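Local atomic coordinates of mandelate racemase/muconate lactonizing protein (Thermobispora bispora, PDB entry 3VC5), a protein that probably catalyses the magnesium-dependent dehydration of D-glucarate to 5-dehydro-4-deoxy-D-glucarate, as a member of the enolase superfamily. Residues A[109-114]-A[124-129]; A[69-74]-A[309-314]; A[298-303]-A[331-336]; A[258-263]-A[280-285]. All blocks are in the same frame, centred on the assembly; numbering follows the deposited sequence.

Overall arrangement
From the N terminus, strand 65-71 of the N-terminal domain opens the longest loop of the four, which contact 2 closes only at residues 309-314 of the barrel. Contact 1 (109-114 with 124-129) and contact 4 (258-263 with 280-285) both nest inside that loop: the first folds a loop onto helix 123-146, the second pairs neighbouring barrel strands. Contact 3 opens at 298-303, before contact 2 has closed, and ends at 331-336, so these two cross. Arg129 of contact 1 packs on Tyr71 and Tyr314 of contact 2. Contacts 2, 3 and 4 share the barrel sheet, where Leu309 meets Ala285 and Ser336 bonds to both Ile310 and Tyr262.

Contact 1. Residues A[109-114]-A[124-129]; sequences NIVTDM and VKTVDR
Thr126 and Arg129, on neighbouring turns of helix 123-146, receive the loop 109-114 directly, while Lys125, on the same helix, reaches the loop through water. Lys125 leads: its NZ gives a hydrogen bond to a water that in turn donates to Asp113 OD2, and the ammonium is also held by the carbonyls of Thr118 and Ser120. Thr126 comes next and takes the one direct hydrogen bond, from Val111 N to OG1, at 3.2 Å and with an angle of 157° at the hydrogen. A water donates to the same OG1 and to Val111 O, closing a small ring, while the hydroxyl bonds to Ser122 O one turn back. The same residue's torsion (chi1 -64°) sets OG1 beside the backbone N and CG2 anti to it, which lays the Thr126 methyl against Val111 CG2, 3.8 Å away. Further on, Arg129 brings NH1 to 3.7 Å from Val111 CG1. Its NH2 reaches Asp113 OD2 by way of a water lying in the guanidinium plane, 3.0 Å from NH2. The direct separation of Asp113 OD2 and Arg129 NH2 is 4.6 Å, with the oxygen well out of that plane, so the attraction between them is purely electrostatic. Val111 is enclosed further by Ala75 and Gln79 of helix 74-85. The contact fastens a loop to helix 123-146 within the N-terminal alpha+beta domain, which caps the barrel in the enolase superfamily.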
loop_
_atom_site.group_PDB
_atom_site.type_symbol
_atom_site.label_atom_id
_atom_site.label_comp_id
_atom_site.label_asym_id
_atom_site.label_seq_id
_atom_site.Cartn_x
_atom_site.Cartn_y
_atom_site.Cartn_z
ATOM N N ASN A 109 -13.808 -10.446 -20.168
ATOM C CA ASN A 109 -13.259 -11.781 -20.065
ATOM C C ASN A 109 -12.944 -12.065 -18.583
ATOM O O ASN A 109 -12.446 -11.176 -17.865
ATOM C CB ASN A 109 -11.983 -11.837 -20.899
ATOM C CG ASN A 109 -12.256 -11.923 -22.380
ATOM O OD1 ASN A 109 -12.648 -12.973 -22.883
ATOM N ND2 ASN A 109 -12.027 -10.821 -23.097
ATOM N N ILE A 110 -13.317 -13.244 -18.098
ATOM C CA ILE A 110 -12.771 -13.765 -16.842
ATOM C C ILE A 110 -12.072 -15.098 -17.157
ATOM O O ILE A 110 -12.697 -16.038 -17.655
ATOM C CB ILE A 110 -13.841 -14.010 -15.778
ATOM C CG1 ILE A 110 -14.403 -12.684 -15.267
ATOM C CG2 ILE A 110 -13.236 -14.805 -14.599
ATOM C CD1 ILE A 110 -15.648 -12.845 -14.313
ATOM N N VAL A 111 -10.769 -15.174 -16.884
ATOM C CA VAL A 111 -9.988 -16.346 -17.258
ATOM C C VAL A 111 -10.003 -17.284 -16.061
ATOM O O VAL A 111 -9.623 -16.893 -14.940
ATOM C CB VAL A 111 -8.530 -15.961 -17.626
ATOM C CG1 VAL A 111 -7.656 -17.213 -17.825
ATOM C CG2 VAL A 111 -8.489 -15.047 -18.853
ATOM N N THR A 112 -10.464 -18.508 -16.281
ATOM C CA THR A 112 -10.535 -19.486 -15.212
ATOM C C THR A 112 -9.460 -20.521 -15.443
ATOM O O THR A 112 -8.944 -20.657 -16.548
ATOM C CB THR A 112 -11.888 -20.171 -15.216
ATOM O OG1 THR A 112 -12.113 -20.755 -16.517
ATOM C CG2 THR A 112 -12.966 -19.152 -14.898
ATOM N N ASP A 113 -9.097 -21.244 -14.401
ATOM C CA ASP A 113 -8.122 -22.293 -14.597
ATOM C C ASP A 113 -8.801 -23.627 -14.307
ATOM O O ASP A 113 -9.946 -23.655 -13.883
ATOM C CB ASP A 113 -6.818 -22.035 -13.807
ATOM C CG ASP A 113 -7.006 -22.090 -12.311
ATOM O OD1 ASP A 113 -7.685 -23.033 -11.836
ATOM O OD2 ASP A 113 -6.455 -21.186 -11.608
ATOM N N MET A 114 -8.129 -24.730 -14.599
ATOM C CA MET A 114 -8.779 -26.038 -14.481
ATOM C C MET A 114 -8.555 -26.753 -13.132
ATOM O O MET A 114 -9.146 -27.792 -12.877
ATOM C CB MET A 114 -8.341 -26.935 -15.656
ATOM C CG MET A 114 -8.690 -26.352 -17.034
ATOM S SD MET A 114 -8.195 -27.465 -18.365
ATOM C CE MET A 114 -9.507 -28.700 -18.267
ATOM N N VAL A 124 -11.250 -8.752 -11.329
ATOM C CA VAL A 124 -10.045 -8.080 -10.838
ATOM C C VAL A 124 -8.871 -9.044 -10.877
ATOM O O VAL A 124 -7.791 -8.660 -11.266
ATOM C CB VAL A 124 -10.225 -7.446 -9.427
ATOM C CG1 VAL A 124 -8.901 -6.984 -8.845
ATOM C CG2 VAL A 124 -11.267 -6.324 -9.497
ATOM N N LYS A 125 -9.059 -10.293 -10.445
ATOM C CA LYS A 125 -7.922 -11.195 -10.454
ATOM C C LYS A 125 -7.429 -11.423 -11.884
ATOM O O LYS A 125 -6.213 -11.591 -12.118
ATOM C CB LYS A 125 -8.301 -12.532 -9.771
ATOM C CG LYS A 125 -7.122 -13.437 -9.427
ATOM C CD LYS A 125 -7.628 -14.676 -8.691
ATOM C CE LYS A 125 -6.680 -15.802 -8.656
ATOM N NZ LYS A 125 -7.377 -17.132 -8.735
ATOM N N THR A 126 -8.349 -11.466 -12.851
ATOM C CA THR A 126 -7.953 -11.666 -14.253
ATOM C C THR A 126 -7.109 -10.482 -14.730
ATOM O O THR A 126 -6.007 -10.655 -15.308
ATOM C CB THR A 126 -9.189 -11.832 -15.148
ATOM O OG1 THR A 126 -9.862 -13.032 -14.751
ATOM C CG2 THR A 126 -8.780 -11.951 -16.628
ATOM N N VAL A 127 -7.588 -9.280 -14.438
ATOM C CA VAL A 127 -6.843 -8.044 -14.798
ATOM C C VAL A 127 -5.478 -8.033 -14.097
ATOM O O VAL A 127 -4.451 -7.754 -14.721
ATOM C CB VAL A 127 -7.632 -6.800 -14.415
ATOM C CG1 VAL A 127 -6.772 -5.512 -14.619
ATOM C CG2 VAL A 127 -8.914 -6.738 -15.240
ATOM N N ASP A 128 -5.457 -8.399 -12.807
ATOM C CA ASP A 128 -4.221 -8.345 -12.053
ATOM C C ASP A 128 -3.239 -9.373 -12.616
ATOM O O ASP A 128 -2.022 -9.127 -12.657
ATOM C CB ASP A 128 -4.483 -8.691 -10.585
ATOM C CG ASP A 128 -5.058 -7.510 -9.801
ATOM O OD1 ASP A 128 -5.061 -6.363 -10.341
ATOM O OD2 ASP A 128 -5.410 -7.685 -8.613
ATOM N N ARG A 129 -3.748 -10.563 -12.976
ATOM C CA ARG A 129 -2.887 -11.596 -13.571
ATOM C C ARG A 129 -2.253 -11.119 -14.889
ATOM O O ARG A 129 -1.040 -11.328 -15.148
ATOM C CB ARG A 129 -3.643 -12.925 -13.791
ATOM C CG ARG A 129 -3.946 -13.672 -12.502
ATOM C CD ARG A 129 -5.053 -14.722 -12.685
ATOM N NE ARG A 129 -5.018 -15.332 -14.004
ATOM C CZ ARG A 129 -4.727 -16.602 -14.258
ATOM N NH1 ARG A 129 -4.754 -17.034 -15.520
ATOM N NH2 ARG A 129 -4.446 -17.446 -13.261
HETATM O O HOH W 1 -9.331 -14.847 -12.494
HETATM O O HOH W 2 -3.734 -20.320 -12.617
HETATM O O HOH W 3 -7.387 -18.582 -11.209
#

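Contact 2. Residues A[69-74]-A[309-314]; sequences ETYGDL and LIDHHY
Tyr71 reaches across to His313 and Tyr314 with its phenol oxygen, and no hydrogen bond joins the two segments directly. With CG anti to its carbonyl carbon (chi1 -53°), Tyr71 sends its ring toward the barrel segment. Tyr71 OH lies 3.4 Å from His313 CB and equally near Tyr314 CD2, meeting the Tyr314 ring at its edge, close to the ring plane. On the His313 imidazole, CD2 is turned to Glu69 O, 3.4 Å away and also near the ring plane. Water supplies the polar links. One molecule accepts from Tyr71 OH and donates to Asp311 OD2 at 2.6 Å; a second accepts from Thr70 OG1 and donates to His313 O at 2.7 Å; a third joins Glu69 O and His312 NE2. Within the barrel segment, Asp311 OD1 is gripped twice: His313 ND1 donates to its syn side at 2.8 Å, and Asp311, the N-cap of the short helix, takes His313 N on the anti side of OD1, at 2.7 Å. His313 NE2 bonds to Ser346 OG. A leucine here would probably deprive Asp311 OD1 of its ring donor and leave the carboxylate easier to turn, with Ser346 OG losing its partner. Asp311 OD2 bonds to ND1 of His338, the predicted proton acceptor. The contact thus lies where capping domain meets barrel, and supplies Asp311 to a pairing consistent with the His-Asp dyad of the mandelate racemase relatives.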
loop_
_atom_site.group_PDB
_atom_site.type_symbol
_atom_site.label_atom_id
_atom_site.label_comp_id
_atom_site.label_asym_id
_atom_site.label_seq_id
_atom_site.Cartn_x
_atom_site.Cartn_y
_atom_site.Cartn_z
ATOM N N GLU A 69 7.219 -12.380 -16.186
ATOM C CA GLU A 69 6.947 -13.814 -16.324
ATOM C C GLU A 69 5.584 -14.108 -15.720
ATOM O O GLU A 69 5.278 -13.649 -14.621
ATOM C CB GLU A 69 8.051 -14.639 -15.664
ATOM C CG GLU A 69 7.767 -16.147 -15.684
ATOM C CD GLU A 69 8.798 -16.975 -14.924
ATOM O OE1 GLU A 69 9.950 -16.520 -14.692
ATOM O OE2 GLU A 69 8.432 -18.119 -14.554
ATOM N N THR A 70 4.768 -14.865 -16.441
ATOM C CA THR A 70 3.412 -15.140 -15.982
ATOM C C THR A 70 2.997 -16.538 -16.467
ATOM O O THR A 70 3.825 -17.295 -17.003
ATOM C CB THR A 70 2.452 -14.039 -16.438
ATOM O OG1 THR A 70 1.154 -14.253 -15.862
ATOM C CG2 THR A 70 2.346 -13.966 -17.970
ATOM N N TYR A 71 1.732 -16.898 -16.270
ATOM C CA TYR A 71 1.214 -18.236 -16.603
ATOM C C TYR A 71 1.221 -18.447 -18.102
ATOM O O TYR A 71 1.184 -17.462 -18.871
ATOM C CB TYR A 71 -0.246 -18.331 -16.127
ATOM C CG TYR A 71 -0.350 -17.953 -14.689
ATOM C CD1 TYR A 71 0.174 -18.768 -13.681
ATOM C CD2 TYR A 71 -0.977 -16.765 -14.313
ATOM C CE1 TYR A 71 0.110 -18.388 -12.338
ATOM C CE2 TYR A 71 -1.077 -16.398 -12.970
ATOM C CZ TYR A 71 -0.550 -17.222 -11.990
ATOM O OH TYR A 71 -0.659 -16.846 -10.686
ATOM N N GLY A 72 1.276 -19.723 -18.513
ATOM C CA GLY A 72 1.276 -20.085 -19.939
ATOM C C GLY A 72 -0.029 -20.644 -20.483
ATOM O O GLY A 72 -0.118 -20.931 -21.687
ATOM N N ASP A 73 -1.056 -20.771 -19.626
ATOM C CA ASP A 73 -2.363 -21.298 -20.060
ATOM C C ASP A 73 -2.870 -20.482 -21.255
ATOM O O ASP A 73 -2.760 -19.251 -21.266
ATOM C CB ASP A 73 -3.406 -21.223 -18.944
ATOM C CG ASP A 73 -3.153 -22.221 -17.807
ATOM O OD1 ASP A 73 -2.337 -23.153 -17.939
ATOM O OD2 ASP A 73 -3.806 -22.079 -16.758
ATOM N N LEU A 74 -3.505 -21.157 -22.212
ATOM C CA LEU A 74 -3.827 -20.566 -23.497
ATOM C C LEU A 74 -4.695 -19.308 -23.346
ATOM O O LEU A 74 -4.405 -18.265 -23.978
ATOM C CB LEU A 74 -4.548 -21.609 -24.380
ATOM C CG LEU A 74 -4.851 -21.175 -25.815
ATOM C CD1 LEU A 74 -3.563 -20.836 -26.563
ATOM C CD2 LEU A 74 -5.672 -22.277 -26.519
ATOM N N LEU A 309 -0.646 -16.108 2.043
ATOM C CA LEU A 309 0.457 -16.295 1.082
ATOM C C LEU A 309 0.156 -15.312 -0.042
ATOM O O LEU A 309 -0.797 -15.495 -0.801
ATOM C CB LEU A 309 0.496 -17.728 0.533
ATOM C CG LEU A 309 1.232 -18.761 1.406
ATOM C CD1 LEU A 309 0.478 -19.070 2.717
ATOM C CD2 LEU A 309 1.476 -20.040 0.624
ATOM N N ILE A 310 0.930 -14.243 -0.113
ATOM C CA ILE A 310 0.808 -13.280 -1.202
ATOM C C ILE A 310 1.441 -13.915 -2.460
ATOM O O ILE A 310 2.229 -14.881 -2.379
ATOM C CB ILE A 310 1.545 -11.979 -0.810
ATOM C CG1 ILE A 310 1.094 -10.789 -1.654
ATOM C CG2 ILE A 310 3.061 -12.132 -0.953
ATOM C CD1 ILE A 310 -0.371 -10.420 -1.392
ATOM N N ASP A 311 1.111 -13.374 -3.624
ATOM C CA ASP A 311 1.666 -13.896 -4.871
ATOM C C ASP A 311 1.475 -12.821 -5.918
ATOM O O ASP A 311 0.326 -12.531 -6.302
ATOM C CB ASP A 311 0.999 -15.225 -5.280
ATOM C CG ASP A 311 1.593 -15.809 -6.552
ATOM O OD1 ASP A 311 2.102 -15.006 -7.397
ATOM O OD2 ASP A 311 1.471 -17.042 -6.768
ATOM N N HIS A 312 2.563 -12.168 -6.309
ATOM C CA HIS A 312 2.442 -11.020 -7.226
ATOM C C HIS A 312 1.860 -11.419 -8.560
ATOM O O HIS A 312 1.380 -10.542 -9.312
ATOM C CB HIS A 312 3.780 -10.303 -7.409
ATOM C CG HIS A 312 4.745 -11.002 -8.327
ATOM N ND1 HIS A 312 5.713 -11.864 -7.861
ATOM C CD2 HIS A 312 4.904 -10.945 -9.680
ATOM C CE1 HIS A 312 6.426 -12.317 -8.880
ATOM N NE2 HIS A 312 5.991 -11.736 -9.992
ATOM N N HIS A 313 1.913 -12.722 -8.894
ATOM C CA HIS A 313 1.421 -13.150 -10.212
ATOM C C HIS A 313 -0.093 -13.070 -10.317
ATOM O O HIS A 313 -0.630 -13.054 -11.425
ATOM C CB HIS A 313 1.866 -14.584 -10.543
ATOM C CG HIS A 313 3.354 -14.774 -10.533
ATOM N ND1 HIS A 313 4.027 -15.160 -9.402
ATOM C CD2 HIS A 313 4.281 -14.692 -11.523
ATOM C CE1 HIS A 313 5.328 -15.280 -9.688
ATOM N NE2 HIS A 313 5.503 -14.974 -10.965
ATOM N N TYR A 314 -0.794 -13.054 -9.182
ATOM C CA TYR A 314 -2.260 -12.864 -9.287
ATOM C C TYR A 314 -2.789 -11.769 -8.368
ATOM O O TYR A 314 -3.986 -11.465 -8.440
ATOM C CB TYR A 314 -3.054 -14.196 -9.127
ATOM C CG TYR A 314 -2.869 -14.915 -7.798
ATOM C CD1 TYR A 314 -3.589 -14.534 -6.672
ATOM C CD2 TYR A 314 -1.974 -15.985 -7.670
ATOM C CE1 TYR A 314 -3.466 -15.223 -5.465
ATOM C CE2 TYR A 314 -1.849 -16.675 -6.480
ATOM C CZ TYR A 314 -2.551 -16.258 -5.366
ATOM O OH TYR A 314 -2.394 -16.953 -4.183
HETATM O O HOH W 4 7.023 -12.279 -12.613
HETATM O O HOH W 5 0.787 -12.772 -13.716
HETATM O O HOH W 6 1.396 -17.846 -9.280
#

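Contact 3. Residues A[298-303]-A[331-336]; sequences AAVERR and FGIELS
Arg303 holds the carbonyl of Phe331 end-on with both terminal nitrogens. NH2 stands 2.8 Å from Phe331 O, in the carbonyl plane and on a lone pair, whereas NH1, 2.9 Å from that same oxygen, is tilted 22° out of the plane. The oxygen itself lies almost exactly in the guanidinium plane. A bend at chi2 (-80°) folds the arginine back along its own helix, where NE makes a weak bond to Val300 O, a second restraint on the group's rotation. A methionine in its place would probably leave Phe331 O without these two donors and the end of helix 318-330 held to helix 296-302 mainly by the packing of Val300 on Phe331. Outward from the polar grip, Arg303 NH1 lies 3.8 Å from Ile333 CG1. Val300 covers one face of the Phe331 ring in a CH-pi contact, its CG2 4.2 Å from the ring centroid, while Val300 CG1 reaches Phe331 CD1 at 3.7 Å. The Phe331 ring also stacks on Phe331 of the second subunit. Arg303, with positive phi, is the first residue beyond helix 296-302, and Gly332 is the C-prime residue of a Schellman motif at the end of helix 318-330; the contact joins two helix C-termini on the outside of the barrel, at the dimer interface.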
loop_
_atom_site.group_PDB
_atom_site.type_symbol
_atom_site.label_atom_id
_atom_site.label_comp_id
_atom_site.label_asym_id
_atom_site.label_seq_id
_atom_site.Cartn_x
_atom_site.Cartn_y
_atom_site.Cartn_z
ATOM N N ALA A 298 -14.322 -9.742 4.018
ATOM C CA ALA A 298 -14.874 -10.976 4.599
ATOM C C ALA A 298 -13.869 -11.733 5.431
ATOM O O ALA A 298 -14.242 -12.332 6.461
ATOM C CB ALA A 298 -15.501 -11.879 3.527
ATOM N N ALA A 299 -12.614 -11.775 4.978
ATOM C CA ALA A 299 -11.558 -12.460 5.755
ATOM C C ALA A 299 -11.278 -11.782 7.097
ATOM O O ALA A 299 -11.031 -12.445 8.110
ATOM C CB ALA A 299 -10.254 -12.612 4.940
ATOM N N VAL A 300 -11.285 -10.463 7.114
ATOM C CA VAL A 300 -11.049 -9.759 8.358
ATOM C C VAL A 300 -12.206 -10.026 9.344
ATOM O O VAL A 300 -12.006 -10.175 10.547
ATOM C CB VAL A 300 -10.820 -8.246 8.084
ATOM C CG1 VAL A 300 -11.048 -7.400 9.369
ATOM C CG2 VAL A 300 -9.410 -8.038 7.465
ATOM N N GLU A 301 -13.421 -10.102 8.824
ATOM C CA GLU A 301 -14.584 -10.329 9.665
ATOM C C GLU A 301 -14.618 -11.743 10.235
ATOM O O GLU A 301 -14.815 -11.905 11.438
ATOM C CB GLU A 301 -15.829 -10.093 8.841
ATOM C CG GLU A 301 -17.096 -9.997 9.575
ATOM C CD GLU A 301 -18.151 -9.509 8.615
ATOM O OE1 GLU A 301 -18.630 -8.364 8.772
ATOM O OE2 GLU A 301 -18.434 -10.257 7.655
ATOM N N ARG A 302 -14.392 -12.761 9.398
ATOM C CA ARG A 302 -14.511 -14.164 9.868
ATOM C C ARG A 302 -13.223 -14.759 10.433
ATOM O O ARG A 302 -13.249 -15.749 11.198
ATOM C CB ARG A 302 -14.973 -15.070 8.726
ATOM C CG ARG A 302 -16.383 -14.815 8.212
ATOM C CD ARG A 302 -17.466 -15.080 9.276
ATOM N NE ARG A 302 -17.368 -16.409 9.912
ATOM C CZ ARG A 302 -17.808 -17.553 9.379
ATOM N NH1 ARG A 302 -18.380 -17.570 8.170
ATOM N NH2 ARG A 302 -17.686 -18.704 10.068
ATOM N N ARG A 303 -12.097 -14.185 10.036
ATOM C CA ARG A 303 -10.776 -14.686 10.440
ATOM C C ARG A 303 -10.545 -16.157 10.051
ATOM O O ARG A 303 -10.278 -17.010 10.898
ATOM C CB ARG A 303 -10.524 -14.429 11.932
ATOM C CG ARG A 303 -10.505 -12.933 12.295
ATOM C CD ARG A 303 -9.141 -12.303 11.949
ATOM N NE ARG A 303 -9.110 -10.831 11.968
ATOM C CZ ARG A 303 -7.978 -10.127 11.900
ATOM N NH1 ARG A 303 -6.813 -10.773 11.834
ATOM N NH2 ARG A 303 -7.992 -8.789 11.907
ATOM N N PHE A 331 -3.946 -5.464 10.045
ATOM C CA PHE A 331 -4.991 -6.301 10.629
ATOM C C PHE A 331 -4.463 -7.514 11.344
ATOM O O PHE A 331 -5.235 -8.352 11.787
ATOM C CB PHE A 331 -6.024 -6.684 9.557
ATOM C CG PHE A 331 -6.872 -5.534 9.119
ATOM C CD1 PHE A 331 -8.094 -5.268 9.735
ATOM C CD2 PHE A 331 -6.444 -4.681 8.114
ATOM C CE1 PHE A 331 -8.870 -4.198 9.331
ATOM C CE2 PHE A 331 -7.220 -3.611 7.710
ATOM C CZ PHE A 331 -8.437 -3.353 8.323
ATOM N N GLY A 332 -3.142 -7.600 11.482
ATOM C CA GLY A 332 -2.528 -8.711 12.225
ATOM C C GLY A 332 -2.411 -10.007 11.431
ATOM O O GLY A 332 -2.180 -11.079 12.009
ATOM N N ILE A 333 -2.578 -9.931 10.115
ATOM C CA ILE A 333 -2.431 -11.109 9.267
ATOM C C ILE A 333 -0.995 -11.101 8.776
ATOM O O ILE A 333 -0.544 -10.125 8.184
ATOM C CB ILE A 333 -3.396 -11.057 8.059
ATOM C CG1 ILE A 333 -4.848 -11.132 8.567
ATOM C CG2 ILE A 333 -3.107 -12.186 7.050
ATOM C CD1 ILE A 333 -5.889 -10.780 7.549
ATOM N N GLU A 334 -0.268 -12.158 9.064
ATOM C CA GLU A 334 1.144 -12.224 8.629
ATOM C C GLU A 334 1.259 -12.671 7.178
ATOM O O GLU A 334 0.293 -13.165 6.618
ATOM C CB GLU A 334 1.942 -13.113 9.566
ATOM C CG GLU A 334 2.022 -12.500 10.926
ATOM C CD GLU A 334 2.552 -13.436 11.952
ATOM O OE1 GLU A 334 3.032 -14.538 11.585
ATOM O OE2 GLU A 334 2.488 -13.054 13.136
ATOM N N LEU A 335 2.436 -12.481 6.575
ATOM C CA LEU A 335 2.613 -12.808 5.165
ATOM C C LEU A 335 3.633 -13.865 4.905
ATOM O O LEU A 335 4.739 -13.850 5.490
ATOM C CB LEU A 335 3.000 -11.576 4.350
ATOM C CG LEU A 335 1.956 -11.103 3.313
ATOM C CD1 LEU A 335 0.696 -10.632 3.943
ATOM C CD2 LEU A 335 2.523 -9.998 2.420
ATOM N N SER A 336 3.254 -14.776 4.014
ATOM C CA SER A 336 4.198 -15.683 3.397
ATOM C C SER A 336 4.055 -15.471 1.882
ATOM O O SER A 336 3.507 -14.445 1.452
ATOM C CB SER A 336 3.869 -17.125 3.800
ATOM O OG SER A 336 4.816 -18.039 3.280
#

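Contact 4. Residues A[258-263]-A[280-285]; sequences GVLEYL and VPMPLA
Leu263 and Leu284 pair as parallel neighbours in the beta-alpha-beta unit formed by strand 262-264, helix 270-277 and strand 284-286, one of the repeating crossovers of the enolase-superfamily barrel. Tyr262, just before this pair, shows how a side chain can follow the partner strand. Its CB starts 3.3 Å from Pro283 O. With CG between the backbone N and the carbonyl carbon (chi1 55°), the ring turns a face to Ala285: CG meets the methyl loosely, Tyr262 CD2 comes to 3.4 Å from Ala285 CB, and CE2 follows close behind. The methyl therefore sits over one face of the ring, in a CH-pi contact of 3.9 Å from Ala285 CB to the Tyr262 centroid, 30° off the normal. At the tip, OH bonds to Ser336 OG on strand 334-337, so the phenol spans the barrel interior close to Glu264, a magnesium ligand. On the other face of the sheet Leu263 and Leu284 lie side by side, Leu263 CB 3.8 Å from Leu284 CD2, and Met282 CG fills in at 4.0 Å from Leu263 CB. The backbone bond from Leu263 N to Pro283 O measures 3.0 Å. Leu263 O in turn is met twice: Ala285 N donates to it at 3.0 Å, and Leu284 CA offers a CA-H...O contact to this oxygen at 3.1 Å.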
loop_
_atom_site.group_PDB
_atom_site.type_symbol
_atom_site.label_atom_id
_atom_site.label_comp_id
_atom_site.label_asym_id
_atom_site.label_seq_id
_atom_site.Cartn_x
_atom_site.Cartn_y
_atom_site.Cartn_z
ATOM N N GLY A 258 1.798 -27.808 18.246
ATOM C CA GLY A 258 3.201 -27.521 18.527
ATOM C C GLY A 258 4.174 -27.986 17.452
ATOM O O GLY A 258 5.389 -27.859 17.619
ATOM N N VAL A 259 3.655 -28.515 16.344
ATOM C CA VAL A 259 4.510 -29.050 15.271
ATOM C C VAL A 259 4.556 -28.155 14.019
ATOM O O VAL A 259 5.598 -28.070 13.361
ATOM C CB VAL A 259 4.112 -30.506 14.891
ATOM C CG1 VAL A 259 5.079 -31.088 13.878
ATOM C CG2 VAL A 259 4.059 -31.397 16.131
ATOM N N LEU A 260 3.447 -27.489 13.689
ATOM C CA LEU A 260 3.361 -26.670 12.449
ATOM C C LEU A 260 3.541 -25.157 12.673
ATOM O O LEU A 260 2.967 -24.587 13.609
ATOM C CB LEU A 260 2.013 -26.916 11.741
ATOM C CG LEU A 260 1.714 -28.337 11.243
ATOM C CD1 LEU A 260 0.294 -28.423 10.696
ATOM C CD2 LEU A 260 2.737 -28.849 10.199
ATOM N N GLU A 261 4.327 -24.518 11.810
ATOM C CA GLU A 261 4.405 -23.059 11.706
ATOM C C GLU A 261 2.989 -22.563 11.367
ATOM O O GLU A 261 2.500 -21.577 11.933
ATOM C CB GLU A 261 5.401 -22.665 10.597
ATOM C CG GLU A 261 5.568 -21.170 10.377
ATOM C CD GLU A 261 6.496 -20.842 9.214
ATOM O OE1 GLU A 261 6.735 -21.727 8.353
ATOM O OE2 GLU A 261 6.999 -19.688 9.159
ATOM N N TYR A 262 2.341 -23.259 10.428
ATOM C CA TYR A 262 0.947 -22.993 10.059
ATOM C C TYR A 262 0.352 -24.172 9.283
ATOM O O TYR A 262 1.096 -25.001 8.716
ATOM C CB TYR A 262 0.771 -21.647 9.308
ATOM C CG TYR A 262 1.578 -21.375 8.048
ATOM C CD1 TYR A 262 2.560 -20.367 8.042
ATOM C CD2 TYR A 262 1.338 -22.069 6.846
ATOM C CE1 TYR A 262 3.269 -20.070 6.904
ATOM C CE2 TYR A 262 2.081 -21.778 5.681
ATOM C CZ TYR A 262 3.030 -20.761 5.729
ATOM O OH TYR A 262 3.774 -20.422 4.614
ATOM N N LEU A 263 -0.979 -24.269 9.289
ATOM C CA LEU A 263 -1.690 -25.297 8.535
ATOM C C LEU A 263 -2.352 -24.559 7.353
ATOM O O LEU A 263 -3.191 -23.690 7.548
ATOM C CB LEU A 263 -2.730 -26.007 9.435
ATOM C CG LEU A 263 -3.664 -27.038 8.794
ATOM C CD1 LEU A 263 -2.847 -28.156 8.098
ATOM C CD2 LEU A 263 -4.658 -27.632 9.838
ATOM N N VAL A 280 -8.202 -25.068 16.237
ATOM C CA VAL A 280 -6.852 -25.659 16.128
ATOM C C VAL A 280 -5.809 -24.728 16.726
ATOM O O VAL A 280 -6.019 -23.514 16.771
ATOM C CB VAL A 280 -6.487 -26.054 14.679
ATOM C CG1 VAL A 280 -7.505 -27.055 14.121
ATOM C CG2 VAL A 280 -6.407 -24.818 13.779
ATOM N N PRO A 281 -4.692 -25.297 17.221
ATOM C CA PRO A 281 -3.739 -24.466 17.984
ATOM C C PRO A 281 -2.740 -23.659 17.166
ATOM O O PRO A 281 -2.110 -22.740 17.708
ATOM C CB PRO A 281 -2.983 -25.484 18.837
ATOM C CG PRO A 281 -3.118 -26.786 18.068
ATOM C CD PRO A 281 -4.463 -26.742 17.418
ATOM N N MET A 282 -2.589 -23.986 15.886
ATOM C CA MET A 282 -1.681 -23.228 15.039
ATOM C C MET A 282 -2.490 -22.321 14.094
ATOM O O MET A 282 -3.658 -22.602 13.826
ATOM C CB MET A 282 -0.771 -24.173 14.240
ATOM C CG MET A 282 -1.466 -24.930 13.123
ATOM S SD MET A 282 -2.466 -26.323 13.713
ATOM C CE MET A 282 -1.261 -27.313 14.612
ATOM N N PRO A 283 -1.876 -21.223 13.609
ATOM C CA PRO A 283 -2.534 -20.380 12.597
ATOM C C PRO A 283 -2.833 -21.146 11.302
ATOM O O PRO A 283 -2.094 -22.085 10.948
ATOM C CB PRO A 283 -1.504 -19.301 12.292
ATOM C CG PRO A 283 -0.428 -19.393 13.350
ATOM C CD PRO A 283 -0.501 -20.782 13.936
ATOM N N LEU A 284 -3.905 -20.762 10.609
ATOM C CA LEU A 284 -4.167 -21.252 9.255
ATOM C C LEU A 284 -3.600 -20.237 8.261
ATOM O O LEU A 284 -3.498 -19.034 8.569
ATOM C CB LEU A 284 -5.664 -21.383 8.995
ATOM C CG LEU A 284 -6.413 -22.356 9.912
ATOM C CD1 LEU A 284 -7.819 -22.635 9.347
ATOM C CD2 LEU A 284 -5.634 -23.654 10.120
ATOM N N ALA A 285 -3.230 -20.733 7.074
ATOM C CA ALA A 285 -2.778 -19.888 5.985
ATOM C C ALA A 285 -3.625 -20.190 4.766
ATOM O O ALA A 285 -4.261 -21.244 4.687
ATOM C CB ALA A 285 -1.304 -20.204 5.662
#